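Local coordinates for metallo-beta-lactamase domain-containing protein (PDB 2AZ4) that binds two zinc ions in a metallo-beta-lactamase fold and may, as its family suggests, act on RNA as an exonuclease, although its function has not been established, at residues M118-L123 and G127-P132; R58-L63 and S98-Y103; R361-L366 and I372-L377; Y328-V333 and D337-G342. One frame throughout, in Å; residues are numbered along the deposited sequence.

Interaction 1. Residues M118-L123 and G127-P132; sequences MILNSL and GDFLIP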
loop_
_atom_site.group_PDB
_atom_site.type_symbol
_atom_site.label_atom_id
_atom_site.label_comp_id
_atom_site.label_asym_id
_atom_site.label_seq_id
_atom_site.Cartn_x
_atom_site.Cartn_y
_atom_site.Cartn_z
ATOM N N MET A 118 5.423 -2.395 11.078
ATOM C CA MET A 118 5.832 -1.064 11.549
ATOM C C MET A 118 5.018 0.057 10.906
ATOM O O MET A 118 4.494 0.929 11.613
ATOM C CB MET A 118 7.313 -0.784 11.248
ATOM C CG MET A 118 8.283 -1.614 12.050
ATOM S SD MET A 118 10.046 -1.413 11.640
ATOM C CE MET A 118 10.506 -2.078 13.187
ATOM N N ILE A 119 4.992 0.068 9.565
ATOM C CA ILE A 119 4.227 1.055 8.775
ATOM C C ILE A 119 2.763 1.147 9.226
ATOM O O ILE A 119 2.249 2.222 9.533
ATOM C CB ILE A 119 4.334 0.743 7.231
ATOM C CG1 ILE A 119 5.780 0.875 6.726
ATOM C CG2 ILE A 119 3.408 1.624 6.377
ATOM C CD1 ILE A 119 6.456 2.151 7.149
ATOM N N LEU A 120 2.106 -0.002 9.281
ATOM C CA LEU A 120 0.688 -0.090 9.543
ATOM C C LEU A 120 0.375 0.462 10.926
ATOM O O LEU A 120 -0.575 1.244 11.092
ATOM C CB LEU A 120 0.275 -1.556 9.460
ATOM C CG LEU A 120 -1.068 -2.034 8.930
ATOM C CD1 LEU A 120 -1.727 -1.083 7.904
ATOM C CD2 LEU A 120 -0.863 -3.427 8.350
ATOM N N ASN A 121 1.184 0.069 11.911
ATOM C CA ASN A 121 0.966 0.506 13.281
ATOM C C ASN A 121 1.092 2.035 13.406
ATOM O O ASN A 121 0.428 2.648 14.233
ATOM C CB ASN A 121 1.903 -0.224 14.249
ATOM C CG ASN A 121 1.308 -1.514 14.760
ATOM O OD1 ASN A 121 1.629 -2.583 14.282
ATOM N ND2 ASN A 121 0.400 -1.411 15.708
ATOM N N SER A 122 1.933 2.628 12.563
ATOM C CA SER A 122 2.079 4.078 12.472
ATOM C C SER A 122 0.931 4.721 11.685
ATOM O O SER A 122 0.346 5.715 12.138
ATOM C CB SER A 122 3.417 4.423 11.820
ATOM O OG SER A 122 3.536 5.812 11.598
ATOM N N LEU A 123 0.600 4.172 10.515
ATOM C CA LEU A 123 -0.572 4.646 9.782
ATOM C C LEU A 123 -1.811 4.696 10.681
ATOM O O LEU A 123 -2.621 5.638 10.570
ATOM C CB LEU A 123 -0.845 3.820 8.516
ATOM C CG LEU A 123 0.151 3.953 7.344
ATOM C CD1 LEU A 123 -0.136 2.960 6.217
ATOM C CD2 LEU A 123 0.199 5.371 6.808
ATOM N N GLY A 127 -6.132 5.549 14.823
ATOM C CA GLY A 127 -7.225 4.602 14.703
ATOM C C GLY A 127 -8.237 5.002 13.669
ATOM O O GLY A 127 -9.374 4.541 13.711
ATOM N N ASP A 128 -7.837 5.867 12.743
ATOM C CA ASP A 128 -8.714 6.262 11.650
ATOM C C ASP A 128 -8.255 5.731 10.291
ATOM O O ASP A 128 -8.775 6.145 9.246
ATOM C CB ASP A 128 -8.850 7.790 11.596
ATOM C CG ASP A 128 -7.515 8.481 11.494
ATOM O OD1 ASP A 128 -6.480 7.769 11.506
ATOM O OD2 ASP A 128 -7.502 9.732 11.405
ATOM N N PHE A 129 -7.273 4.830 10.313
ATOM C CA PHE A 129 -6.778 4.180 9.104
ATOM C C PHE A 129 -7.475 2.832 8.938
ATOM O O PHE A 129 -8.197 2.621 7.960
ATOM C CB PHE A 129 -5.253 4.021 9.150
ATOM C CG PHE A 129 -4.654 3.477 7.863
ATOM C CD1 PHE A 129 -4.514 4.291 6.733
ATOM C CD2 PHE A 129 -4.217 2.158 7.792
ATOM C CE1 PHE A 129 -3.958 3.791 5.548
ATOM C CE2 PHE A 129 -3.651 1.647 6.607
ATOM C CZ PHE A 129 -3.522 2.463 5.487
ATOM N N LEU A 130 -7.277 1.940 9.910
ATOM C CA LEU A 130 -7.949 0.641 9.935
ATOM C C LEU A 130 -9.295 0.679 10.678
ATOM O O LEU A 130 -9.453 1.426 11.648
ATOM C CB LEU A 130 -7.053 -0.389 10.628
ATOM C CG LEU A 130 -5.613 -0.598 10.166
ATOM C CD1 LEU A 130 -4.855 -1.520 11.206
ATOM C CD2 LEU A 130 -5.519 -1.168 8.729
ATOM N N ILE A 131 -10.243 -0.151 10.248
ATOM C CA ILE A 131 -11.488 -0.340 10.982
ATOM C C ILE A 131 -11.136 -0.787 12.413
ATOM O O ILE A 131 -10.410 -1.759 12.576
ATOM C CB ILE A 131 -12.364 -1.411 10.314
ATOM C CG1 ILE A 131 -12.902 -0.928 8.965
ATOM C CG2 ILE A 131 -13.518 -1.807 11.218
ATOM C CD1 ILE A 131 -13.395 -2.090 8.063
ATOM N N PRO A 132 -11.629 -0.069 13.441
ATOM C CA PRO A 132 -11.317 -0.474 14.812
ATOM C C PRO A 132 -12.020 -1.758 15.185
ATOM O O PRO A 132 -13.119 -2.017 14.689
ATOM C CB PRO A 132 -11.908 0.661 15.671
ATOM C CG PRO A 132 -12.260 1.763 14.726
ATOM C CD PRO A 132 -12.476 1.140 13.397
HETATM O O HOH W 1 -4.128 6.993 12.291
#
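Leu123, in the last turn of helix 114-123, packs over one face of the Phe129 ring of the loop that follows. Its CB stands above the ring centre, 3.8 Å from the centroid and 11° off the ring normal, a CH-pi contact. Farther out its CD1 meets Phe129 CZ at 3.5 Å, so one leucine spans the same ring face from centre to rim. Leu120, one turn earlier, comes to the ring edge instead: its CD1 lies near the ring plane, 3.6 Å from Phe129 CE2, and also touches Leu130 CD2 at 3.9 Å. With CG of Phe129 anti to the backbone N (chi1 -174°), the ring is carried toward the helix, where it meets one leucine with a face and the other with an edge. This close apolar side contrasts with a hydrated one beside the exposed Asp128. A water there donates to Leu123 O at 2.7 Å and to Asp128 OD1 at 2.6 Å, bridging the helix-end carbonyl to the loop carboxylate. Asn124 OD1, just after the helix, accepts from the backbone N of both Phe129 and Leu130. Phe129 and Leu130 also pack on helix 95-98, whose Asp96 and His97 bind zinc; Ile119 meets helix 283-293.

Interaction 2. Residues R58-L63 and S98-Y103; sequences RLVPEL and SRMINY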
loop_
_atom_site.group_PDB
_atom_site.type_symbol
_atom_site.label_atom_id
_atom_site.label_comp_id
_atom_site.label_asym_id
_atom_site.label_seq_id
_atom_site.Cartn_x
_atom_site.Cartn_y
_atom_site.Cartn_z
ATOM N N ARG A 58 -21.668 -6.059 0.187
ATOM C CA ARG A 58 -20.701 -6.805 -0.607
ATOM C C ARG A 58 -19.307 -6.175 -0.615
ATOM O O ARG A 58 -18.540 -6.383 -1.556
ATOM C CB ARG A 58 -21.219 -6.946 -2.043
ATOM C CG ARG A 58 -20.884 -8.212 -2.749
ATOM C CD ARG A 58 -20.485 -7.855 -4.188
ATOM N NE ARG A 58 -21.126 -8.697 -5.189
ATOM C CZ ARG A 58 -20.892 -8.607 -6.496
ATOM N NH1 ARG A 58 -20.039 -7.701 -6.974
ATOM N NH2 ARG A 58 -21.512 -9.425 -7.321
ATOM N N LEU A 59 -18.956 -5.421 0.430
ATOM C CA LEU A 59 -17.616 -4.832 0.468
ATOM C C LEU A 59 -16.578 -5.801 1.045
ATOM O O LEU A 59 -15.377 -5.668 0.804
ATOM C CB LEU A 59 -17.626 -3.480 1.187
ATOM C CG LEU A 59 -18.623 -2.530 0.545
ATOM C CD1 LEU A 59 -18.871 -1.378 1.484
ATOM C CD2 LEU A 59 -18.093 -2.016 -0.818
ATOM N N VAL A 60 -17.055 -6.785 1.800
ATOM C CA VAL A 60 -16.193 -7.849 2.287
ATOM C C VAL A 60 -16.913 -9.149 1.945
ATOM O O VAL A 60 -18.133 -9.144 1.792
ATOM C CB VAL A 60 -15.908 -7.728 3.832
ATOM C CG1 VAL A 60 -15.400 -6.360 4.168
ATOM C CG2 VAL A 60 -17.158 -8.022 4.666
ATOM N N PRO A 61 -16.167 -10.264 1.813
ATOM C CA PRO A 61 -16.849 -11.508 1.471
ATOM C C PRO A 61 -17.421 -12.226 2.692
ATOM O O PRO A 61 -16.960 -12.004 3.812
ATOM C CB PRO A 61 -15.723 -12.344 0.848
ATOM C CG PRO A 61 -14.491 -11.922 1.611
ATOM C CD PRO A 61 -14.702 -10.445 1.934
ATOM N N GLU A 62 -18.406 -13.099 2.455
ATOM C CA GLU A 62 -18.878 -14.068 3.436
ATOM C C GLU A 62 -17.805 -15.114 3.619
ATOM O O GLU A 62 -17.374 -15.730 2.642
ATOM C CB GLU A 62 -20.143 -14.764 2.913
ATOM C CG GLU A 62 -21.340 -13.856 2.777
ATOM C CD GLU A 62 -22.335 -13.971 3.952
ATOM O OE1 GLU A 62 -23.461 -13.454 3.801
ATOM O OE2 GLU A 62 -22.018 -14.570 5.011
ATOM N N LEU A 63 -17.347 -15.316 4.850
ATOM C CA LEU A 63 -16.245 -16.243 5.089
ATOM C C LEU A 63 -16.548 -17.078 6.315
ATOM O O LEU A 63 -17.059 -16.571 7.306
ATOM C CB LEU A 63 -14.908 -15.507 5.256
ATOM C CG LEU A 63 -14.282 -14.734 4.078
ATOM C CD1 LEU A 63 -13.066 -13.900 4.536
ATOM C CD2 LEU A 63 -13.868 -15.652 2.951
ATOM N N SER A 98 -5.249 -3.840 3.605
ATOM C CA SER A 98 -5.138 -4.050 5.081
ATOM C C SER A 98 -6.371 -3.645 5.916
ATOM O O SER A 98 -6.483 -3.992 7.113
ATOM C CB SER A 98 -3.907 -3.287 5.611
ATOM O OG SER A 98 -4.053 -1.867 5.406
ATOM N N ARG A 99 -7.296 -2.923 5.277
ATOM C CA ARG A 99 -8.298 -2.139 6.005
ATOM C C ARG A 99 -9.050 -2.912 7.092
ATOM O O ARG A 99 -9.393 -2.340 8.121
ATOM C CB ARG A 99 -9.294 -1.506 5.045
ATOM C CG ARG A 99 -10.155 -0.454 5.674
ATOM C CD ARG A 99 -11.058 0.249 4.681
ATOM N NE ARG A 99 -11.895 1.082 5.511
ATOM C CZ ARG A 99 -13.208 1.003 5.625
ATOM N NH1 ARG A 99 -13.945 0.194 4.862
ATOM N NH2 ARG A 99 -13.777 1.817 6.482
ATOM N N MET A 100 -9.330 -4.190 6.872
ATOM C CA MET A 100 -10.132 -4.919 7.848
ATOM C C MET A 100 -9.387 -5.897 8.747
ATOM O O MET A 100 -10.032 -6.760 9.357
ATOM C CB MET A 100 -11.372 -5.591 7.195
ATOM C CG MET A 100 -11.105 -6.824 6.328
ATOM S SD MET A 100 -12.607 -7.775 5.921
ATOM C CE MET A 100 -11.870 -9.030 4.863
ATOM N N ILE A 101 -8.057 -5.779 8.874
ATOM C CA ILE A 101 -7.332 -6.799 9.656
ATOM C C ILE A 101 -7.859 -6.916 11.110
ATOM O O ILE A 101 -7.794 -7.992 11.706
ATOM C CB ILE A 101 -5.787 -6.645 9.650
ATOM C CG1 ILE A 101 -5.366 -5.256 10.183
ATOM C CG2 ILE A 101 -5.214 -6.957 8.238
ATOM C CD1 ILE A 101 -3.926 -5.234 10.612
ATOM N N ASN A 102 -8.422 -5.834 11.659
ATOM C CA ASN A 102 -8.919 -5.907 13.042
ATOM C C ASN A 102 -10.141 -6.806 13.186
ATOM O O ASN A 102 -10.494 -7.205 14.304
ATOM C CB ASN A 102 -9.233 -4.538 13.626
ATOM C CG ASN A 102 -7.988 -3.758 14.011
ATOM O OD1 ASN A 102 -8.015 -2.514 14.082
ATOM N ND2 ASN A 102 -6.922 -4.458 14.308
ATOM N N TYR A 103 -10.773 -7.131 12.060
ATOM C CA TYR A 103 -11.892 -8.088 12.079
ATOM C C TYR A 103 -11.444 -9.547 11.972
ATOM O O TYR A 103 -12.254 -10.475 12.119
ATOM C CB TYR A 103 -12.891 -7.770 10.960
ATOM C CG TYR A 103 -13.802 -6.594 11.239
ATOM C CD1 TYR A 103 -13.796 -5.926 12.479
ATOM C CD2 TYR A 103 -14.681 -6.145 10.253
ATOM C CE1 TYR A 103 -14.664 -4.834 12.717
ATOM C CE2 TYR A 103 -15.543 -5.084 10.480
ATOM C CZ TYR A 103 -15.533 -4.430 11.698
ATOM O OH TYR A 103 -16.411 -3.369 11.877
#
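Val60 and Met100 make the closest approach, an apolar contact between two loops distant in sequence. Val60 CG1 lies 3.6 Å from Met100 SD, and Val60 CB is 3.9 Å from the same sulfur, so the valine leans on the thioether rather than the methyl end. Met100 starts with CG between the backbone N and the carbonyl carbon (chi1 73°) and then runs extended, carrying SD and CE toward Val60, whose CA is 8.7 Å from the CA of Met100. The terminal CE meets the Pro61 ring more loosely, at 4.3 Å from its CD. All three residues are buried. Met100 occupies a type I beta turn from Ser98 to Ile101, beginning at the last residue of helix 95-98, which carries the zinc ligands Asp96 and His97 of this metallo-beta-lactamase fold; the opposing segment starts in the Schellman motif that ends helix 51-56, with Arg58 as its C-prime residue. The backbone hydrogen bond Ile101 N to Ser98 O (3.0 Å) closes the turn, and Tyr103 N to Met100 O (2.8 Å) leads into the 3-10 segment 101-103. Around this apolar centre Arg99 forms a salt bridge with Asp49, and Pro61 O accepts from the Tyr67 hydroxyl.

Interaction 3. Residues R361-L366 and I372-L377; sequences RVFLDL and ITFVRL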
loop_
_atom_site.group_PDB
_atom_site.type_symbol
_atom_site.label_atom_id
_atom_site.label_comp_id
_atom_site.label_asym_id
_atom_site.label_seq_id
_atom_site.Cartn_x
_atom_site.Cartn_y
_atom_site.Cartn_z
ATOM N N ARG A 361 -9.519 19.677 -5.958
ATOM C CA ARG A 361 -9.887 21.012 -6.429
ATOM C C ARG A 361 -9.874 22.091 -5.353
ATOM O O ARG A 361 -9.325 23.168 -5.581
ATOM C CB ARG A 361 -11.261 21.001 -7.108
ATOM C CG ARG A 361 -11.511 22.226 -8.002
ATOM C CD ARG A 361 -10.363 22.408 -9.020
ATOM N NE ARG A 361 -10.746 23.289 -10.128
ATOM C CZ ARG A 361 -11.349 22.884 -11.248
ATOM N NH1 ARG A 361 -11.646 21.593 -11.438
ATOM N NH2 ARG A 361 -11.656 23.775 -12.187
ATOM N N VAL A 362 -10.476 21.817 -4.194
ATOM C CA VAL A 362 -10.498 22.818 -3.125
ATOM C C VAL A 362 -9.090 23.133 -2.618
ATOM O O VAL A 362 -8.759 24.303 -2.357
ATOM C CB VAL A 362 -11.590 22.540 -1.988
ATOM C CG1 VAL A 362 -12.292 21.227 -2.166
ATOM C CG2 VAL A 362 -11.047 22.695 -0.589
ATOM N N PHE A 363 -8.251 22.099 -2.535
ATOM C CA PHE A 363 -6.851 22.259 -2.136
ATOM C C PHE A 363 -6.126 23.183 -3.121
ATOM O O PHE A 363 -5.528 24.182 -2.715
ATOM C CB PHE A 363 -6.173 20.883 -2.039
ATOM C CG PHE A 363 -4.753 20.913 -1.506
ATOM C CD1 PHE A 363 -4.368 21.809 -0.509
ATOM C CD2 PHE A 363 -3.807 20.005 -1.982
ATOM C CE1 PHE A 363 -3.058 21.812 -0.010
ATOM C CE2 PHE A 363 -2.492 19.994 -1.481
ATOM C CZ PHE A 363 -2.117 20.893 -0.511
ATOM N N LEU A 364 -6.203 22.864 -4.410
ATOM C CA LEU A 364 -5.547 23.681 -5.440
ATOM C C LEU A 364 -6.103 25.102 -5.473
ATOM O O LEU A 364 -5.359 26.054 -5.666
ATOM C CB LEU A 364 -5.654 23.045 -6.835
ATOM C CG LEU A 364 -5.226 21.614 -7.213
ATOM C CD1 LEU A 364 -4.661 21.680 -8.605
ATOM C CD2 LEU A 364 -4.208 20.976 -6.294
ATOM N N ASP A 365 -7.415 25.242 -5.271
ATOM C CA ASP A 365 -8.041 26.556 -5.163
ATOM C C ASP A 365 -7.486 27.352 -3.966
ATOM O O ASP A 365 -7.145 28.536 -4.104
ATOM C CB ASP A 365 -9.580 26.438 -5.120
ATOM C CG ASP A 365 -10.187 25.951 -6.453
ATOM O OD1 ASP A 365 -9.436 25.661 -7.430
ATOM O OD2 ASP A 365 -11.441 25.856 -6.532
ATOM N N LEU A 366 -7.367 26.710 -2.802
ATOM C CA LEU A 366 -6.755 27.361 -1.631
ATOM C C LEU A 366 -5.336 27.865 -1.907
ATOM O O LEU A 366 -4.997 29.011 -1.576
ATOM C CB LEU A 366 -6.809 26.436 -0.398
ATOM C CG LEU A 366 -5.725 26.262 0.676
ATOM C CD1 LEU A 366 -5.000 27.525 1.120
ATOM C CD2 LEU A 366 -6.308 25.524 1.899
ATOM N N ILE A 372 0.561 30.448 -4.100
ATOM C CA ILE A 372 1.526 29.366 -3.825
ATOM C C ILE A 372 1.584 28.504 -5.076
ATOM O O ILE A 372 0.550 27.993 -5.522
ATOM C CB ILE A 372 1.122 28.528 -2.583
ATOM C CG1 ILE A 372 1.053 29.416 -1.325
ATOM C CG2 ILE A 372 2.092 27.350 -2.348
ATOM C CD1 ILE A 372 0.424 28.716 -0.120
ATOM N N THR A 373 2.767 28.397 -5.684
ATOM C CA THR A 373 2.964 27.496 -6.819
ATOM C C THR A 373 2.827 26.018 -6.399
ATOM O O THR A 373 3.545 25.542 -5.515
ATOM C CB THR A 373 4.316 27.716 -7.499
ATOM O OG1 THR A 373 4.426 29.085 -7.921
ATOM C CG2 THR A 373 4.483 26.779 -8.706
ATOM N N PHE A 374 1.899 25.315 -7.031
ATOM C CA PHE A 374 1.655 23.904 -6.751
ATOM C C PHE A 374 2.360 23.080 -7.820
ATOM O O PHE A 374 2.201 23.341 -9.029
ATOM C CB PHE A 374 0.161 23.629 -6.807
ATOM C CG PHE A 374 -0.209 22.169 -6.738
ATOM C CD1 PHE A 374 -0.464 21.561 -5.511
ATOM C CD2 PHE A 374 -0.338 21.412 -7.894
ATOM C CE1 PHE A 374 -0.826 20.235 -5.430
ATOM C CE2 PHE A 374 -0.714 20.054 -7.817
ATOM C CZ PHE A 374 -0.954 19.480 -6.579
ATOM N N VAL A 375 3.144 22.099 -7.374
ATOM C CA VAL A 375 3.847 21.216 -8.290
ATOM C C VAL A 375 3.532 19.785 -7.951
ATOM O O VAL A 375 3.787 19.337 -6.839
ATOM C CB VAL A 375 5.373 21.475 -8.301
ATOM C CG1 VAL A 375 6.090 20.450 -9.185
ATOM C CG2 VAL A 375 5.654 22.867 -8.827
ATOM N N ARG A 376 2.953 19.083 -8.917
ATOM C CA ARG A 376 2.715 17.672 -8.796
ATOM C C ARG A 376 3.984 16.896 -9.161
ATOM O O ARG A 376 4.458 16.931 -10.309
ATOM C CB ARG A 376 1.538 17.251 -9.667
ATOM C CG ARG A 376 1.035 15.851 -9.334
ATOM C CD ARG A 376 -0.208 15.474 -10.119
ATOM N NE ARG A 376 -0.470 14.047 -9.937
ATOM C CZ ARG A 376 -1.193 13.542 -8.940
ATOM N NH1 ARG A 376 -1.749 14.355 -8.044
ATOM N NH2 ARG A 376 -1.358 12.224 -8.838
ATOM N N LEU A 377 4.555 16.219 -8.169
ATOM C CA LEU A 377 5.760 15.427 -8.416
ATOM C C LEU A 377 5.456 13.989 -8.005
ATOM O O LEU A 377 5.760 13.568 -6.886
ATOM C CB LEU A 377 6.976 16.024 -7.673
ATOM C CG LEU A 377 8.380 15.464 -7.964
ATOM C CD1 LEU A 377 8.870 15.855 -9.377
ATOM C CD2 LEU A 377 9.359 15.927 -6.882
#
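Helix 358-369 passes beside strand 373-376, the two backbones coming nearest at Leu364 and Phe374, whose CA atoms are 7.3 Å apart. Leu364 CD2 makes the main contact. It stands over one face of the Phe374 ring, 3.6 Å from the centroid and 16° off the normal, displaced toward the CE1 and CZ rim; both of those carbons are 3.6 Å from Leu364 CD2. The result is a CH-pi contact made by one methyl branch. Phe374 presents its ring because CG lies anti to the backbone N (chi1 171°), sending the aromatic group from the strand toward the helix. Phe363 adds a lighter touch from the preceding helical position: its CE2 reaches the edge of the Phe374 ring, 4.3 Å from CE1, while the Phe363 ring itself is met obliquely. The Phe374 ring thus has an aliphatic group over a face and an aromatic carbon at its rim. On the helix, Arg361 and Asp365 form a long salt bridge, NE to OD1 at 3.8 Å, one turn apart and separate from the contact with the strand. The segments belong to the beta-alpha-beta unit 344-348, 358-369 and 373-376, which closes one margin of the six-stranded parallel sheet. Phe374 also meets His347 of strand 344-348, and Phe363 packs edge-to-face on Phe336. Between these two segments the contact is therefore apolar, consistent with dispersion and a CH-pi component, while backbone hydrogen bonds join the strand to its neighbour 344-348.

Interaction 4. Residues Y328-V333 and D337-G342; sequences YLWQVV and DNLQEG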
loop_
_atom_site.group_PDB
_atom_site.type_symbol
_atom_site.label_atom_id
_atom_site.label_comp_id
_atom_site.label_asym_id
_atom_site.label_seq_id
_atom_site.Cartn_x
_atom_site.Cartn_y
_atom_site.Cartn_z
ATOM N N TYR A 328 15.391 25.561 4.994
ATOM C CA TYR A 328 14.692 24.290 5.110
ATOM C C TYR A 328 13.834 23.909 3.917
ATOM O O TYR A 328 13.235 24.767 3.260
ATOM C CB TYR A 328 13.813 24.271 6.366
ATOM C CG TYR A 328 14.587 24.598 7.609
ATOM C CD1 TYR A 328 15.522 23.694 8.124
ATOM C CD2 TYR A 328 14.385 25.807 8.274
ATOM C CE1 TYR A 328 16.257 23.995 9.267
ATOM C CE2 TYR A 328 15.106 26.124 9.424
ATOM C CZ TYR A 328 16.027 25.214 9.911
ATOM O OH TYR A 328 16.724 25.506 11.038
ATOM N N LEU A 329 13.754 22.595 3.688
ATOM C CA LEU A 329 12.673 22.015 2.941
ATOM C C LEU A 329 11.873 21.295 4.018
ATOM O O LEU A 329 12.393 20.393 4.661
ATOM C CB LEU A 329 13.201 21.022 1.896
ATOM C CG LEU A 329 12.119 20.127 1.269
ATOM C CD1 LEU A 329 11.250 20.884 0.241
ATOM C CD2 LEU A 329 12.683 18.848 0.665
ATOM N N TRP A 330 10.628 21.702 4.246
ATOM C CA TRP A 330 9.841 21.071 5.311
ATOM C C TRP A 330 8.505 20.472 4.899
ATOM O O TRP A 330 7.896 20.882 3.925
ATOM C CB TRP A 330 9.680 21.981 6.525
ATOM C CG TRP A 330 8.970 23.335 6.315
ATOM C CD1 TRP A 330 9.533 24.486 5.834
ATOM C CD2 TRP A 330 7.615 23.668 6.671
ATOM N NE1 TRP A 330 8.601 25.516 5.843
ATOM C CE2 TRP A 330 7.415 25.036 6.342
ATOM C CE3 TRP A 330 6.541 22.937 7.209
ATOM C CZ2 TRP A 330 6.182 25.694 6.550
ATOM C CZ3 TRP A 330 5.289 23.595 7.404
ATOM C CH2 TRP A 330 5.139 24.960 7.090
ATOM N N GLN A 331 8.065 19.474 5.652
ATOM C CA GLN A 331 6.867 18.733 5.300
ATOM C C GLN A 331 5.654 19.477 5.856
ATOM O O GLN A 331 5.475 19.565 7.079
ATOM C CB GLN A 331 6.950 17.313 5.874
ATOM C CG GLN A 331 5.668 16.462 5.736
ATOM C CD GLN A 331 5.746 15.128 6.475
ATOM O OE1 GLN A 331 6.577 14.960 7.356
ATOM N NE2 GLN A 331 4.853 14.170 6.128
ATOM N N VAL A 332 4.806 20.003 4.981
ATOM C CA VAL A 332 3.572 20.672 5.461
ATOM C C VAL A 332 2.404 19.694 5.349
ATOM O O VAL A 332 2.223 19.057 4.306
ATOM C CB VAL A 332 3.285 21.999 4.704
ATOM C CG1 VAL A 332 3.210 21.764 3.191
ATOM C CG2 VAL A 332 2.006 22.682 5.216
ATOM N N VAL A 333 1.630 19.562 6.430
ATOM C CA VAL A 333 0.543 18.574 6.501
ATOM C C VAL A 333 -0.860 19.168 6.749
ATOM O O VAL A 333 -1.881 18.485 6.585
ATOM C CB VAL A 333 0.847 17.484 7.563
ATOM C CG1 VAL A 333 2.126 16.730 7.197
ATOM C CG2 VAL A 333 0.955 18.100 8.991
ATOM N N ASP A 337 -2.952 27.786 5.139
ATOM C CA ASP A 337 -3.201 29.245 5.098
ATOM C C ASP A 337 -2.042 30.035 5.721
ATOM O O ASP A 337 -1.942 31.248 5.547
ATOM C CB ASP A 337 -4.576 29.568 5.720
ATOM C CG ASP A 337 -4.950 31.052 5.654
ATOM O OD1 ASP A 337 -4.946 31.644 4.540
ATOM O OD2 ASP A 337 -5.286 31.620 6.728
ATOM N N ASN A 338 -1.122 29.334 6.392
ATOM C CA ASN A 338 0.052 29.990 7.014
ATOM C C ASN A 338 1.302 30.059 6.150
ATOM O O ASN A 338 2.273 30.723 6.513
ATOM C CB ASN A 338 0.399 29.318 8.341
ATOM C CG ASN A 338 -0.634 29.601 9.415
ATOM O OD1 ASN A 338 -1.255 30.660 9.425
ATOM N ND2 ASN A 338 -0.813 28.662 10.324
ATOM N N LEU A 339 1.283 29.359 5.021
ATOM C CA LEU A 339 2.429 29.332 4.114
ATOM C C LEU A 339 2.547 30.694 3.490
ATOM O O LEU A 339 1.563 31.417 3.381
ATOM C CB LEU A 339 2.233 28.271 3.018
ATOM C CG LEU A 339 2.233 26.782 3.399
ATOM C CD1 LEU A 339 1.963 25.918 2.183
ATOM C CD2 LEU A 339 3.546 26.373 4.063
ATOM N N GLN A 340 3.747 31.035 3.057
ATOM C CA GLN A 340 3.971 32.340 2.497
ATOM C C GLN A 340 3.415 32.461 1.084
ATOM O O GLN A 340 3.473 31.517 0.289
ATOM C CB GLN A 340 5.456 32.650 2.488
ATOM C CG GLN A 340 6.099 32.538 3.842
ATOM C CD GLN A 340 7.600 32.559 3.748
ATOM O OE1 GLN A 340 8.173 33.010 2.751
ATOM N NE2 GLN A 340 8.252 32.078 4.787
ATOM N N GLU A 341 2.869 33.644 0.797
ATOM C CA GLU A 341 2.515 34.040 -0.553
ATOM C C GLU A 341 3.748 33.979 -1.452
ATOM O O GLU A 341 4.837 34.480 -1.096
ATOM C CB GLU A 341 1.904 35.453 -0.531
ATOM C CG GLU A 341 1.392 35.957 -1.856
ATOM C CD GLU A 341 0.263 36.983 -1.702
ATOM O OE1 GLU A 341 -0.407 37.007 -0.624
ATOM O OE2 GLU A 341 0.038 37.759 -2.673
ATOM N N GLY A 342 3.577 33.348 -2.612
ATOM C CA GLY A 342 4.658 33.196 -3.574
ATOM C C GLY A 342 5.562 31.997 -3.323
ATOM O O GLY A 342 6.564 31.799 -4.031
#
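Leu339 meets Trp330 and Val332 chiefly through its CD2 methyl, and the entire contact between the segments is apolar. The aliphatic-aromatic part is the closer: Leu339 CD2 lies 3.7 Å from Trp330 CZ2 and equally 3.7 Å from CH2, touching the six-membered part of the indole from an oblique direction. Leu339 and Trp330 run alongside each other in opposing directions, overlapping near their ends. Trp330 has CG between its backbone N and carbonyl carbon (chi1 60°), and this rotamer swings the far end of the indole toward the loop although its CB points neither directly at nor away from it. The aliphatic pair is looser. Val332 CG2 and Leu339 CD2 come tip to tip at 4.2 Å. Polar contacts belong to the surroundings. Leu339 O and Asp337 O both accept from Lys370 NZ, and Gln340 N donates to Gln255 OE1, so the loop backbone is tied down on either side of the leucine in sequence. Strand 328-331 is an inner strand of the parallel sheet, bonded between 278-282 and 256-260, and helix 318-323 packs on Trp330. With all three touching residues buried and the contacts across the segments all between carbon atoms, the arrangement is consistent with hydrophobic burial and dispersion seating the loop that leads to strand 344-348.

Overall arrangement
Along the chain the order is interaction 2, interaction 1, interaction 4, interaction 3, none enclosing another. Interactions 1 and 2 lie in the zinc-binding part of the fold, their centres 15 Å apart, and touch where Ile131 N probably bonds to Arg99 O at 3.2 Å; both border helix 95-98, which supplies zinc ligands. Interactions 3 and 4 have centres 12 Å apart and share the six-stranded parallel sheet, meeting where Ile372 CD1 packs 3.6 Å from Leu339 CB. Between the pairs, centres are about 27 to 38 Å apart without touching. One pair thus lies near the metal site, the other on the separate parallel sheet, away from the zinc ions.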